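Local structure of acinetobacter secreted protease CpaA (Acinetobacter nosocomialis M2, 6O38) at residues V119-D124 with Q128-P133; S152-T157 with S171-K176; A96-T101 with E107-T112. The protein is a secreted zinc metalloprotease, probably exported through the type II secretion pathway, whose chaperone CpaB forms a complex with it. All blocks are in the same frame, centred on the assembly; numbering follows the deposited sequence.

Contacts 1, 2 and 3 stack side by side in the N-terminal beta-sandwich region, contact 1 in the middle: its centre lies about 7 Å from that of contact 3 and about 9 Å from that of contact 2, while the centres of contacts 2 and 3 are about 13 Å apart. Contacts 1 and 2 are joined along neighbouring strands by D155 N to I130 O (2.8 Å), and contacts 1 and 3 by I109 N to A131 O (3.0 Å) and by the S99 hydroxyl, which reaches L120 O. All three pack one strand layer against another. The zinc site of H498, H502 and H508 belongs to the reprolysin-like part of the chain, and none of these segments contributes a ligand.

Contact 1 of 3, residues V119-D124 with Q128-P133; sequences VLIQDD and QTIALP
Strand 119-121 and strand 129-131 run antiparallel as members of two facing layers rather than one sheet, with I121 CA 9.4 Å from I130 CA and V119 CA 9.3 Å from L132 CA. The contacts across this spacing are all between aliphatic side chains. I130 is the central piece and has the largest area buried between the segments. Its CD1 meets two methyls of strand 119-121, CG1 of V119 at 4.0 Å and CD1 of I121 at 4.1 Å, each approach being tip to tip. The reach of I130 comes from its first torsion (chi1 57°), which sets CG1 between the backbone N and the carbonyl carbon. I121 answers with an outstretched ethyl arm, chi2 being near 180°. Farther along, the other branch of V119, CG2, faces L132 CD2 at a looser 4.5 Å. Only 138 Å² is buried between the segments, yet all four residues are shielded from solvent, because other side chains complete the packing. Two strands of different layers joined by a short turn make a beta-arch, here inside a StcE-type beta-sandwich domain. Strand 116-121 is flanked by the parallel strands 90-98 and 141-146, and strand 129-131 by 106-108 and 152-154. V144 and I154 close further on I130, while I109 and V142 pack on V119.

Contact 2 of 3, residues S152-T157 with S171-K176; sequences SDIDKT and SEYWFK
I154 drives its CD1 methyl toward two aromatic rings of strand 172-178, and this one methyl makes the whole tight part of the contact. F175 CE2 lies 3.8 Å from I154 CD1, and Y173 CD2 lies 4.1 Å from it; both rings are met obliquely. I154 and Y173 pass alongside with their tips running opposite ways, while F175 comes to meet I154 from the facing strand. With CG1 anti to the carbonyl carbon (chi1 -58°) and chi2 extended, the methyl of I154 is carried between the two strands toward the rings. F165 stacks edge-to-face on both rings, and the Y173 hydroxyl is hydrogen-bonded to T166 O. The packing joins the two layers of a StcE-type beta-sandwich: the backbones run in roughly the same direction, but I154 CA and Y173 CA stay 10.1 Å apart, and just 88 Å² is buried between the segments. Past I154 the chain leaves the interior for an Asx turn. There D155 OD1 accepts from T157 N at 2.8 Å, nearly along the C-O axis, and again from T157 OG1 at 2.9 Å; T157 itself is exposed. On the reverse side of strand 172-178, E172 OE2 uses its anti lone pair to take the indole NE1 of W174 at 2.9 Å, the oxygen lying close to the ring plane; the indole packs on T141 and Q143, whose NE2 gives this oxygen a weak second bond.

Contact 3 of 3, residues A96-T101 with E107-T112; sequences ATVSPT and ELIPLT
E107 OE2 is gripped twice by T101: the backbone N donates to it at 2.9 Å in an almost straight bond (171°), and the hydroxyl OG1 adds a weak one at 3.4 Å. The amide comes to the syn side of the carboxylate, 22° out of its plane. The glutamate gets there on a fully stretched chain, CG anti to the backbone N and the links beyond it extended, which lets a residue of strand 106-108 reach across to the loop that follows strand 90-98. The other oxygen, OE1, is hydrogen-bonded to T102 OG1, so both ends of the carboxylate are held by the same loop, and P100 CB lies against OE1. Next comes the apolar part. The P100 ring carbon CD touches I109 CD1 at 4.0 Å, the two side chains meeting at a slant. V98 fills the far end with two separate branches: CG1 faces I109 CG2 at 3.7 Å and L111 CD2 at 4.0 Å, while CG2 lies over the P110 ring, 4.2 Å from its CG, and beside the P110 carbonyl. The touching pieces, 98-101 and 107-111, run nearly antiparallel, 156° apart, and the segments bury 303 Å² between them. Strands 90-98 and 106-108 belong to different sheets, so the chain between them forms a beta-arch from one to the other. I109 also packs on I130, which extends the apolar seam into the interior. The polar clasp sits at the looped end of the arch and the apolar packing runs away from it; the donors named on E107 are an amide and hydroxyls, so its charge, if ionised, is probably stabilised by neutral hydrogen bonds and not by a salt bridge with them.

Contact 1 of 3, residues V119-D124 with Q128-P133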
ATOM      1  N   VAL A 119     -20.078 -21.790   1.134  1.00 60.71           N
ATOM      2  CA  VAL A 119     -20.282 -22.837   2.129  1.00 60.96           C
ATOM      3  C   VAL A 119     -21.176 -22.262   3.219  1.00 61.29           C
ATOM      4  O   VAL A 119     -20.783 -21.328   3.928  1.00 60.79           O
ATOM      5  CB  VAL A 119     -18.949 -23.339   2.705  1.00 60.16           C
ATOM      6  CG1 VAL A 119     -19.199 -24.336   3.826  1.00 60.32           C
ATOM      7  CG2 VAL A 119     -18.108 -23.973   1.608  1.00 60.08           C
ATOM      8  N   LEU A 120     -22.374 -22.821   3.357  1.00 63.23           N
ATOM      9  CA  LEU A 120     -23.411 -22.270   4.217  1.00 63.72           C
ATOM     10  C   LEU A 120     -23.785 -23.304   5.272  1.00 64.12           C
ATOM     11  O   LEU A 120     -24.103 -24.450   4.938  1.00 64.61           O
ATOM     12  CB  LEU A 120     -24.614 -21.842   3.364  1.00 64.50           C
ATOM     13  CG  LEU A 120     -25.951 -21.321   3.895  1.00 65.28           C
ATOM     14  CD1 LEU A 120     -26.971 -22.439   3.896  1.00 66.28           C
ATOM     15  CD2 LEU A 120     -25.835 -20.664   5.270  1.00 65.04           C
ATOM     16  N   ILE A 121     -23.742 -22.895   6.540  1.00 65.83           N
ATOM     17  CA  ILE A 121     -24.031 -23.761   7.680  1.00 66.22           C
ATOM     18  C   ILE A 121     -25.365 -23.351   8.289  1.00 67.24           C
ATOM     19  O   ILE A 121     -25.598 -22.163   8.547  1.00 67.31           O
ATOM     20  CB  ILE A 121     -22.908 -23.693   8.729  1.00 65.40           C
ATOM     21  CG1 ILE A 121     -21.595 -24.212   8.139  1.00 64.52           C
ATOM     22  CG2 ILE A 121     -23.288 -24.482   9.972  1.00 65.74           C
ATOM     23  CD1 ILE A 121     -20.449 -24.209   9.120  1.00 63.73           C
ATOM     24  N   GLN A 122     -26.236 -24.332   8.523  1.00 69.70           N
ATOM     25  CA  GLN A 122     -27.558 -24.106   9.087  1.00 70.88           C
ATOM     26  C   GLN A 122     -27.786 -25.016  10.289  1.00 71.22           C
ATOM     27  O   GLN A 122     -26.997 -25.919  10.580  1.00 70.72           O
ATOM     28  CB  GLN A 122     -28.662 -24.359   8.054  1.00 71.93           C
ATOM     29  CG  GLN A 122     -28.428 -23.721   6.709  1.00 71.81           C
ATOM     30  CD  GLN A 122     -29.557 -23.989   5.734  1.00 72.94           C
ATOM     31  OE1 GLN A 122     -29.772 -25.128   5.316  1.00 73.85           O
ATOM     32  NE2 GLN A 122     -30.289 -22.943   5.372  1.00 73.39           N
ATOM     33  N   ASP A 123     -28.897 -24.755  10.988  1.00 70.68           N
ATOM     34  CA  ASP A 123     -29.292 -25.590  12.119  1.00 71.09           C
ATOM     35  C   ASP A 123     -29.450 -27.045  11.696  1.00 71.35           C
ATOM     36  O   ASP A 123     -29.012 -27.959  12.406  1.00 71.21           O
ATOM     37  CB  ASP A 123     -30.589 -25.064  12.736  1.00 72.12           C
ATOM     38  CG  ASP A 123     -30.348 -23.930  13.718  1.00 72.14           C
ATOM     39  OD1 ASP A 123     -29.191 -23.775  14.166  1.00 71.28           O
ATOM     40  OD2 ASP A 123     -31.306 -23.201  14.046  1.00 73.03           O
ATOM     41  N   ASP A 124     -30.052 -27.276  10.527  1.00 72.19           N
ATOM     42  CA  ASP A 124     -30.324 -28.615  10.024  1.00 72.89           C
ATOM     43  C   ASP A 124     -29.197 -29.168   9.160  1.00 72.50           C
ATOM     44  O   ASP A 124     -29.205 -30.366   8.856  1.00 74.07           O
ATOM     45  CB  ASP A 124     -31.636 -28.614   9.226  1.00 74.86           C
ATOM     46  CG  ASP A 124     -31.649 -27.562   8.128  1.00 74.56           C
ATOM     47  OD1 ASP A 124     -30.692 -26.761   8.062  1.00 72.91           O
ATOM     48  OD2 ASP A 124     -32.622 -27.521   7.339  1.00 76.07           O
ATOM     49  N   GLN A 128     -19.506 -29.958  13.596  1.00 67.09           N
ATOM     50  CA  GLN A 128     -18.666 -29.317  14.604  1.00 66.07           C
ATOM     51  C   GLN A 128     -17.481 -28.604  13.963  1.00 64.95           C
ATOM     52  O   GLN A 128     -17.184 -27.450  14.290  1.00 64.33           O
ATOM     53  CB  GLN A 128     -18.183 -30.353  15.620  1.00 66.27           C
ATOM     54  CG  GLN A 128     -17.277 -29.801  16.710  1.00 65.32           C
ATOM     55  CD  GLN A 128     -18.026 -28.942  17.710  1.00 65.58           C
ATOM     56  OE1 GLN A 128     -18.949 -29.410  18.376  1.00 66.61           O
ATOM     57  NE2 GLN A 128     -17.630 -27.679  17.824  1.00 64.76           N
ATOM     58  N   THR A 129     -16.795 -29.277  13.042  1.00 63.13           N
ATOM     59  CA  THR A 129     -15.645 -28.703  12.354  1.00 62.22           C
ATOM     60  C   THR A 129     -15.749 -29.034  10.875  1.00 62.75           C
ATOM     61  O   THR A 129     -15.836 -30.208  10.506  1.00 63.56           O
ATOM     62  CB  THR A 129     -14.328 -29.236  12.928  1.00 61.52           C
ATOM     63  OG1 THR A 129     -14.295 -29.011  14.344  1.00 61.09           O
ATOM     64  CG2 THR A 129     -13.142 -28.539  12.279  1.00 60.57           C
ATOM     65  N   ILE A 130     -15.743 -28.005  10.035  1.00 59.48           N
ATOM     66  CA  ILE A 130     -15.747 -28.179   8.589  1.00 59.94           C
ATOM     67  C   ILE A 130     -14.350 -27.886   8.069  1.00 59.11           C
ATOM     68  O   ILE A 130     -13.634 -27.025   8.592  1.00 58.08           O
ATOM     69  CB  ILE A 130     -16.800 -27.283   7.900  1.00 60.27           C
ATOM     70  CG1 ILE A 130     -16.563 -25.811   8.238  1.00 59.31           C
ATOM     71  CG2 ILE A 130     -18.205 -27.706   8.300  1.00 61.28           C
ATOM     72  CD1 ILE A 130     -16.940 -24.862   7.121  1.00 59.60           C
ATOM     73  N   ALA A 131     -13.950 -28.617   7.034  1.00 59.72           N
ATOM     74  CA  ALA A 131     -12.620 -28.496   6.457  1.00 59.16           C
ATOM     75  C   ALA A 131     -12.740 -28.126   4.987  1.00 59.55           C
ATOM     76  O   ALA A 131     -13.494 -28.761   4.243  1.00 60.99           O
ATOM     77  CB  ALA A 131     -11.830 -29.798   6.614  1.00 59.79           C
ATOM     78  N   LEU A 132     -12.016 -27.093   4.581  1.00 57.74           N
ATOM     79  CA  LEU A 132     -11.964 -26.773   3.164  1.00 58.14           C
ATOM     80  C   LEU A 132     -10.984 -27.709   2.461  1.00 59.04           C
ATOM     81  O   LEU A 132      -9.914 -28.004   3.000  1.00 58.51           O
ATOM     82  CB  LEU A 132     -11.540 -25.322   2.951  1.00 57.51           C
ATOM     83  CG  LEU A 132     -12.469 -24.244   3.511  1.00 57.48           C
ATOM     84  CD1 LEU A 132     -11.899 -22.860   3.248  1.00 56.91           C
ATOM     85  CD2 LEU A 132     -13.862 -24.376   2.914  1.00 58.40           C
ATOM     86  N   PRO A 133     -11.321 -28.194   1.270  1.00 60.57           N
ATOM     87  CA  PRO A 133     -10.413 -29.109   0.574  1.00 61.85           C
ATOM     88  C   PRO A 133      -9.186 -28.376   0.062  1.00 60.95           C
ATOM     89  O   PRO A 133      -9.246 -27.212  -0.343  1.00 60.11           O
ATOM     90  CB  PRO A 133     -11.265 -29.643  -0.582  1.00 63.92           C
ATOM     91  CG  PRO A 133     -12.236 -28.547  -0.850  1.00 63.29           C
ATOM     92  CD  PRO A 133     -12.544 -27.932   0.493  1.00 61.46           C
TER

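Contact 2 of 3, residues S152-T157 with S171-K176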
ATOM      1  N   SER A 152     -19.728 -23.395  15.223  1.00 61.50           N
ATOM      2  CA  SER A 152     -18.802 -24.368  14.657  1.00 60.83           C
ATOM      3  C   SER A 152     -17.516 -23.630  14.297  1.00 59.64           C
ATOM      4  O   SER A 152     -17.354 -22.444  14.605  1.00 59.41           O
ATOM      5  CB  SER A 152     -19.426 -25.082  13.452  1.00 61.60           C
ATOM      6  OG  SER A 152     -20.138 -24.175  12.629  1.00 62.39           O
ATOM      7  N   ASP A 153     -16.592 -24.327  13.639  1.00 59.05           N
ATOM      8  CA  ASP A 153     -15.321 -23.721  13.269  1.00 57.98           C
ATOM      9  C   ASP A 153     -14.758 -24.421  12.039  1.00 57.76           C
ATOM     10  O   ASP A 153     -15.260 -25.457  11.597  1.00 58.38           O
ATOM     11  CB  ASP A 153     -14.322 -23.760  14.433  1.00 57.21           C
ATOM     12  CG  ASP A 153     -14.210 -25.134  15.068  1.00 57.49           C
ATOM     13  OD1 ASP A 153     -14.669 -26.121  14.458  1.00 58.08           O
ATOM     14  OD2 ASP A 153     -13.661 -25.224  16.187  1.00 57.35           O
ATOM     15  N   ILE A 154     -13.697 -23.832  11.492  1.00 54.30           N
ATOM     16  CA  ILE A 154     -13.044 -24.311  10.278  1.00 54.28           C
ATOM     17  C   ILE A 154     -11.729 -24.973  10.662  1.00 53.70           C
ATOM     18  O   ILE A 154     -10.977 -24.442  11.488  1.00 52.78           O
ATOM     19  CB  ILE A 154     -12.807 -23.162   9.282  1.00 54.17           C
ATOM     20  CG1 ILE A 154     -14.130 -22.488   8.919  1.00 55.00           C
ATOM     21  CG2 ILE A 154     -12.104 -23.669   8.031  1.00 54.22           C
ATOM     22  CD1 ILE A 154     -13.970 -21.248   8.065  1.00 54.90           C
ATOM     23  N   ASP A 155     -11.459 -26.140  10.074  1.00 54.21           N
ATOM     24  CA  ASP A 155     -10.166 -26.786  10.255  1.00 53.61           C
ATOM     25  C   ASP A 155      -9.056 -25.864   9.767  1.00 52.95           C
ATOM     26  O   ASP A 155      -9.152 -25.259   8.696  1.00 53.21           O
ATOM     27  CB  ASP A 155     -10.129 -28.122   9.506  1.00 54.43           C
ATOM     28  CG  ASP A 155      -8.901 -28.961   9.850  1.00 54.26           C
ATOM     29  OD1 ASP A 155      -7.779 -28.416   9.904  1.00 53.46           O
ATOM     30  OD2 ASP A 155      -9.063 -30.178  10.071  1.00 55.04           O
ATOM     31  N   LYS A 156      -7.992 -25.766  10.560  1.00 51.53           N
ATOM     32  CA  LYS A 156      -6.943 -24.777  10.355  1.00 50.86           C
ATOM     33  C   LYS A 156      -5.725 -25.330   9.625  1.00 50.90           C
ATOM     34  O   LYS A 156      -4.771 -24.581   9.400  1.00 50.48           O
ATOM     35  CB  LYS A 156      -6.514 -24.192  11.705  1.00 49.95           C
ATOM     36  CG  LYS A 156      -7.679 -23.730  12.566  1.00 50.19           C
ATOM     37  CD  LYS A 156      -7.208 -22.878  13.731  1.00 49.36           C
ATOM     38  CE  LYS A 156      -8.204 -22.908  14.877  1.00 49.54           C
ATOM     39  NZ  LYS A 156      -7.669 -22.221  16.087  1.00 48.84           N
ATOM     40  N   THR A 157      -5.733 -26.615   9.263  1.00 52.05           N
ATOM     41  CA  THR A 157      -4.547 -27.238   8.677  1.00 52.17           C
ATOM     42  C   THR A 157      -4.114 -26.525   7.400  1.00 52.40           C
ATOM     43  O   THR A 157      -2.940 -26.166   7.245  1.00 52.12           O
ATOM     44  CB  THR A 157      -4.811 -28.719   8.402  1.00 53.19           C
ATOM     45  OG1 THR A 157      -5.073 -29.397   9.637  1.00 53.20           O
ATOM     46  CG2 THR A 157      -3.605 -29.356   7.728  1.00 53.85           C
ATOM     47  N   SER A 171     -21.693 -14.977  11.137  1.00 56.61           N
ATOM     48  CA  SER A 171     -20.294 -14.988  10.738  1.00 55.47           C
ATOM     49  C   SER A 171     -20.169 -15.111   9.223  1.00 55.27           C
ATOM     50  O   SER A 171     -20.993 -15.744   8.557  1.00 55.96           O
ATOM     51  CB  SER A 171     -19.552 -16.135  11.422  1.00 55.18           C
ATOM     52  OG  SER A 171     -19.553 -15.974  12.830  1.00 55.22           O
ATOM     53  N   GLU A 172     -19.121 -14.496   8.679  1.00 55.10           N
ATOM     54  CA  GLU A 172     -18.896 -14.502   7.237  1.00 54.79           C
ATOM     55  C   GLU A 172     -17.406 -14.371   6.970  1.00 53.67           C
ATOM     56  O   GLU A 172     -16.805 -13.344   7.302  1.00 52.76           O
ATOM     57  CB  GLU A 172     -19.672 -13.372   6.557  1.00 54.88           C
ATOM     58  CG  GLU A 172     -19.470 -13.288   5.054  1.00 54.72           C
ATOM     59  CD  GLU A 172     -20.460 -12.350   4.389  1.00 55.03           C
ATOM     60  OE1 GLU A 172     -21.360 -11.840   5.089  1.00 55.53           O
ATOM     61  OE2 GLU A 172     -20.340 -12.125   3.166  1.00 54.87           O
ATOM     62  N   TYR A 173     -16.814 -15.405   6.374  1.00 52.81           N
ATOM     63  CA  TYR A 173     -15.399 -15.418   6.024  1.00 51.89           C
ATOM     64  C   TYR A 173     -15.249 -15.740   4.546  1.00 51.85           C
ATOM     65  O   TYR A 173     -15.887 -16.671   4.043  1.00 52.57           O
ATOM     66  CB  TYR A 173     -14.624 -16.444   6.860  1.00 51.62           C
ATOM     67  CG  TYR A 173     -14.797 -16.299   8.355  1.00 51.60           C
ATOM     68  CD1 TYR A 173     -14.706 -15.057   8.969  1.00 51.24           C
ATOM     69  CD2 TYR A 173     -15.050 -17.407   9.154  1.00 51.87           C
ATOM     70  CE1 TYR A 173     -14.863 -14.923  10.336  1.00 51.22           C
ATOM     71  CE2 TYR A 173     -15.209 -17.283  10.520  1.00 51.79           C
ATOM     72  CZ  TYR A 173     -15.114 -16.039  11.106  1.00 51.55           C
ATOM     73  OH  TYR A 173     -15.272 -15.912  12.467  1.00 51.53           O
ATOM     74  N   TRP A 174     -14.410 -14.973   3.856  1.00 53.36           N
ATOM     75  CA  TRP A 174     -14.081 -15.214   2.458  1.00 53.30           C
ATOM     76  C   TRP A 174     -12.629 -15.658   2.352  1.00 52.72           C
ATOM     77  O   TRP A 174     -11.730 -14.984   2.870  1.00 51.99           O
ATOM     78  CB  TRP A 174     -14.313 -13.959   1.610  1.00 52.99           C
ATOM     79  CG  TRP A 174     -15.757 -13.585   1.444  1.00 53.62           C
ATOM     80  CD1 TRP A 174     -16.590 -13.079   2.400  1.00 53.85           C
ATOM     81  CD2 TRP A 174     -16.535 -13.675   0.244  1.00 54.17           C
ATOM     82  NE1 TRP A 174     -17.838 -12.854   1.870  1.00 54.51           N
ATOM     83  CE2 TRP A 174     -17.830 -13.212   0.548  1.00 54.65           C
ATOM     84  CE3 TRP A 174     -16.262 -14.106  -1.059  1.00 54.39           C
ATOM     85  CZ2 TRP A 174     -18.850 -13.165  -0.401  1.00 55.30           C
ATOM     86  CZ3 TRP A 174     -17.276 -14.060  -2.001  1.00 55.15           C
ATOM     87  CH2 TRP A 174     -18.554 -13.594  -1.666  1.00 55.56           C
ATOM     88  N   PHE A 175     -12.402 -16.784   1.681  1.00 51.01           N
ATOM     89  CA  PHE A 175     -11.069 -17.334   1.485  1.00 50.85           C
ATOM     90  C   PHE A 175     -10.784 -17.491  -0.002  1.00 51.64           C
ATOM     91  O   PHE A 175     -11.685 -17.773  -0.796  1.00 52.68           O
ATOM     92  CB  PHE A 175     -10.909 -18.699   2.169  1.00 51.32           C
ATOM     93  CG  PHE A 175     -11.016 -18.649   3.666  1.00 50.61           C
ATOM     94  CD1 PHE A 175      -9.902 -18.376   4.443  1.00 49.59           C
ATOM     95  CD2 PHE A 175     -12.224 -18.896   4.294  1.00 51.07           C
ATOM     96  CE1 PHE A 175      -9.997 -18.337   5.820  1.00 49.05           C
ATOM     97  CE2 PHE A 175     -12.324 -18.860   5.671  1.00 50.53           C
ATOM     98  CZ  PHE A 175     -11.209 -18.581   6.433  1.00 49.55           C
ATOM     99  N   LYS A 176      -9.517 -17.315  -0.371  1.00 52.30           N
ATOM    100  CA  LYS A 176      -9.045 -17.602  -1.717  1.00 52.59           C
ATOM    101  C   LYS A 176      -7.842 -18.527  -1.620  1.00 52.55           C
ATOM    102  O   LYS A 176      -6.934 -18.285  -0.820  1.00 51.96           O
ATOM    103  CB  LYS A 176      -8.679 -16.320  -2.474  1.00 52.14           C
ATOM    104  CG  LYS A 176      -8.333 -16.547  -3.938  1.00 52.98           C
ATOM    105  CD  LYS A 176      -8.427 -15.261  -4.743  1.00 52.93           C
ATOM    106  CE  LYS A 176      -7.319 -14.288  -4.375  1.00 51.74           C
ATOM    107  NZ  LYS A 176      -7.281 -13.118  -5.295  1.00 51.81           N
TER

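Contact 3 of 3, residues A96-T101 with E107-T112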
ATOM      1  N   ALA A  96     -23.269 -20.754  -5.958  1.00 70.03           N
ATOM      2  CA  ALA A  96     -23.404 -22.188  -5.728  1.00 70.53           C
ATOM      3  C   ALA A  96     -23.153 -22.508  -4.260  1.00 68.91           C
ATOM      4  O   ALA A  96     -22.065 -22.246  -3.735  1.00 67.37           O
ATOM      5  CB  ALA A  96     -22.432 -22.958  -6.619  1.00 71.09           C
ATOM      6  N   THR A  97     -24.157 -23.074  -3.598  1.00 68.45           N
ATOM      7  CA  THR A  97     -24.117 -23.318  -2.163  1.00 67.13           C
ATOM      8  C   THR A  97     -23.898 -24.800  -1.887  1.00 67.75           C
ATOM      9  O   THR A  97     -24.544 -25.655  -2.503  1.00 69.60           O
ATOM     10  CB  THR A  97     -25.411 -22.846  -1.496  1.00 67.45           C
ATOM     11  OG1 THR A  97     -25.635 -21.465  -1.810  1.00 67.23           O
ATOM     12  CG2 THR A  97     -25.325 -23.006   0.013  1.00 66.51           C
ATOM     13  N   VAL A  98     -22.983 -25.096  -0.965  1.00 65.65           N
ATOM     14  CA  VAL A  98     -22.749 -26.448  -0.475  1.00 66.38           C
ATOM     15  C   VAL A  98     -22.760 -26.400   1.047  1.00 64.94           C
ATOM     16  O   VAL A  98     -22.292 -25.428   1.650  1.00 63.00           O
ATOM     17  CB  VAL A  98     -21.422 -27.033  -1.012  1.00 66.42           C
ATOM     18  CG1 VAL A  98     -20.232 -26.205  -0.545  1.00 64.15           C
ATOM     19  CG2 VAL A  98     -21.266 -28.490  -0.598  1.00 67.54           C
ATOM     20  N   SER A  99     -23.315 -27.435   1.668  1.00 67.64           N
ATOM     21  CA  SER A  99     -23.461 -27.454   3.112  1.00 66.73           C
ATOM     22  C   SER A  99     -23.014 -28.790   3.684  1.00 67.25           C
ATOM     23  O   SER A  99     -23.097 -29.821   3.008  1.00 69.08           O
ATOM     24  CB  SER A  99     -24.919 -27.192   3.519  1.00 67.55           C
ATOM     25  OG  SER A  99     -25.386 -25.964   2.988  1.00 67.39           O
ATOM     26  N   PRO A 100     -22.532 -28.801   4.926  1.00 68.27           N
ATOM     27  CA  PRO A 100     -22.296 -30.078   5.608  1.00 69.17           C
ATOM     28  C   PRO A 100     -23.608 -30.808   5.842  1.00 71.02           C
ATOM     29  O   PRO A 100     -24.628 -30.198   6.166  1.00 70.96           O
ATOM     30  CB  PRO A 100     -21.639 -29.661   6.928  1.00 67.33           C
ATOM     31  CG  PRO A 100     -22.082 -28.250   7.139  1.00 66.63           C
ATOM     32  CD  PRO A 100     -22.162 -27.651   5.767  1.00 66.71           C
ATOM     33  N   THR A 101     -23.577 -32.130   5.676  1.00 70.02           N
ATOM     34  CA  THR A 101     -24.785 -32.934   5.771  1.00 72.09           C
ATOM     35  C   THR A 101     -24.784 -33.907   6.939  1.00 72.68           C
ATOM     36  O   THR A 101     -25.861 -34.367   7.332  1.00 74.08           O
ATOM     37  CB  THR A 101     -25.008 -33.728   4.473  1.00 74.22           C
ATOM     38  OG1 THR A 101     -23.881 -34.579   4.231  1.00 74.56           O
ATOM     39  CG2 THR A 101     -25.185 -32.780   3.295  1.00 73.98           C
ATOM     40  N   GLU A 107     -16.256 -32.863   9.057  1.00 66.27           N
ATOM     41  CA  GLU A 107     -16.767 -33.122   7.717  1.00 67.66           C
ATOM     42  C   GLU A 107     -15.974 -32.311   6.705  1.00 66.67           C
ATOM     43  O   GLU A 107     -15.852 -31.090   6.843  1.00 64.88           O
ATOM     44  CB  GLU A 107     -18.257 -32.780   7.617  1.00 68.20           C
ATOM     45  CG  GLU A 107     -18.848 -33.019   6.236  1.00 69.76           C
ATOM     46  CD  GLU A 107     -20.362 -33.064   6.250  1.00 70.90           C
ATOM     47  OE1 GLU A 107     -20.949 -33.004   7.350  1.00 70.59           O
ATOM     48  OE2 GLU A 107     -20.964 -33.159   5.159  1.00 72.18           O
ATOM     49  N   LEU A 108     -15.439 -32.993   5.697  1.00 64.83           N
ATOM     50  CA  LEU A 108     -14.807 -32.317   4.574  1.00 64.32           C
ATOM     51  C   LEU A 108     -15.865 -31.797   3.609  1.00 64.94           C
ATOM     52  O   LEU A 108     -16.819 -32.504   3.273  1.00 66.70           O
ATOM     53  CB  LEU A 108     -13.857 -33.264   3.843  1.00 65.64           C
ATOM     54  CG  LEU A 108     -13.076 -32.645   2.681  1.00 65.28           C
ATOM     55  CD1 LEU A 108     -12.252 -31.458   3.151  1.00 62.93           C
ATOM     56  CD2 LEU A 108     -12.196 -33.679   2.024  1.00 66.82           C
ATOM     57  N   ILE A 109     -15.688 -30.560   3.169  1.00 64.60           N
ATOM     58  CA  ILE A 109     -16.658 -29.893   2.293  1.00 65.04           C
ATOM     59  C   ILE A 109     -16.249 -30.165   0.852  1.00 66.34           C
ATOM     60  O   ILE A 109     -15.116 -29.831   0.468  1.00 65.60           O
ATOM     61  CB  ILE A 109     -16.719 -28.388   2.575  1.00 63.06           C
ATOM     62  CG1 ILE A 109     -17.326 -28.125   3.953  1.00 62.29           C
ATOM     63  CG2 ILE A 109     -17.519 -27.679   1.493  1.00 63.65           C
ATOM     64  CD1 ILE A 109     -18.685 -28.763   4.155  1.00 63.62           C
ATOM     65  N   PRO A 110     -17.114 -30.761   0.029  1.00 65.33           N
ATOM     66  CA  PRO A 110     -16.785 -30.957  -1.392  1.00 66.70           C
ATOM     67  C   PRO A 110     -17.020 -29.674  -2.179  1.00 66.05           C
ATOM     68  O   PRO A 110     -18.114 -29.106  -2.150  1.00 66.07           O
ATOM     69  CB  PRO A 110     -17.745 -32.069  -1.826  1.00 69.16           C
ATOM     70  CG  PRO A 110     -18.925 -31.902  -0.923  1.00 68.87           C
ATOM     71  CD  PRO A 110     -18.387 -31.410   0.398  1.00 66.66           C
ATOM     72  N   LEU A 111     -15.987 -29.216  -2.877  1.00 67.89           N
ATOM     73  CA  LEU A 111     -16.066 -28.024  -3.707  1.00 67.44           C
ATOM     74  C   LEU A 111     -15.965 -28.395  -5.181  1.00 69.44           C
ATOM     75  O   LEU A 111     -15.273 -29.347  -5.555  1.00 70.58           O
ATOM     76  CB  LEU A 111     -14.959 -27.029  -3.348  1.00 65.28           C
ATOM     77  CG  LEU A 111     -15.017 -26.423  -1.944  1.00 63.19           C
ATOM     78  CD1 LEU A 111     -13.917 -25.390  -1.767  1.00 61.52           C
ATOM     79  CD2 LEU A 111     -16.382 -25.811  -1.675  1.00 63.08           C
ATOM     80  N   THR A 112     -16.666 -27.634  -6.015  1.00 68.12           N
ATOM     81  CA  THR A 112     -16.603 -27.812  -7.457  1.00 70.03           C
ATOM     82  C   THR A 112     -15.420 -27.022  -8.015  1.00 69.15           C
ATOM     83  O   THR A 112     -14.592 -26.488  -7.272  1.00 67.16           O
ATOM     84  CB  THR A 112     -17.921 -27.390  -8.104  1.00 71.24           C
ATOM     85  OG1 THR A 112     -18.072 -25.968  -7.999  1.00 69.71           O
ATOM     86  CG2 THR A 112     -19.096 -28.073  -7.419  1.00 71.95           C
TER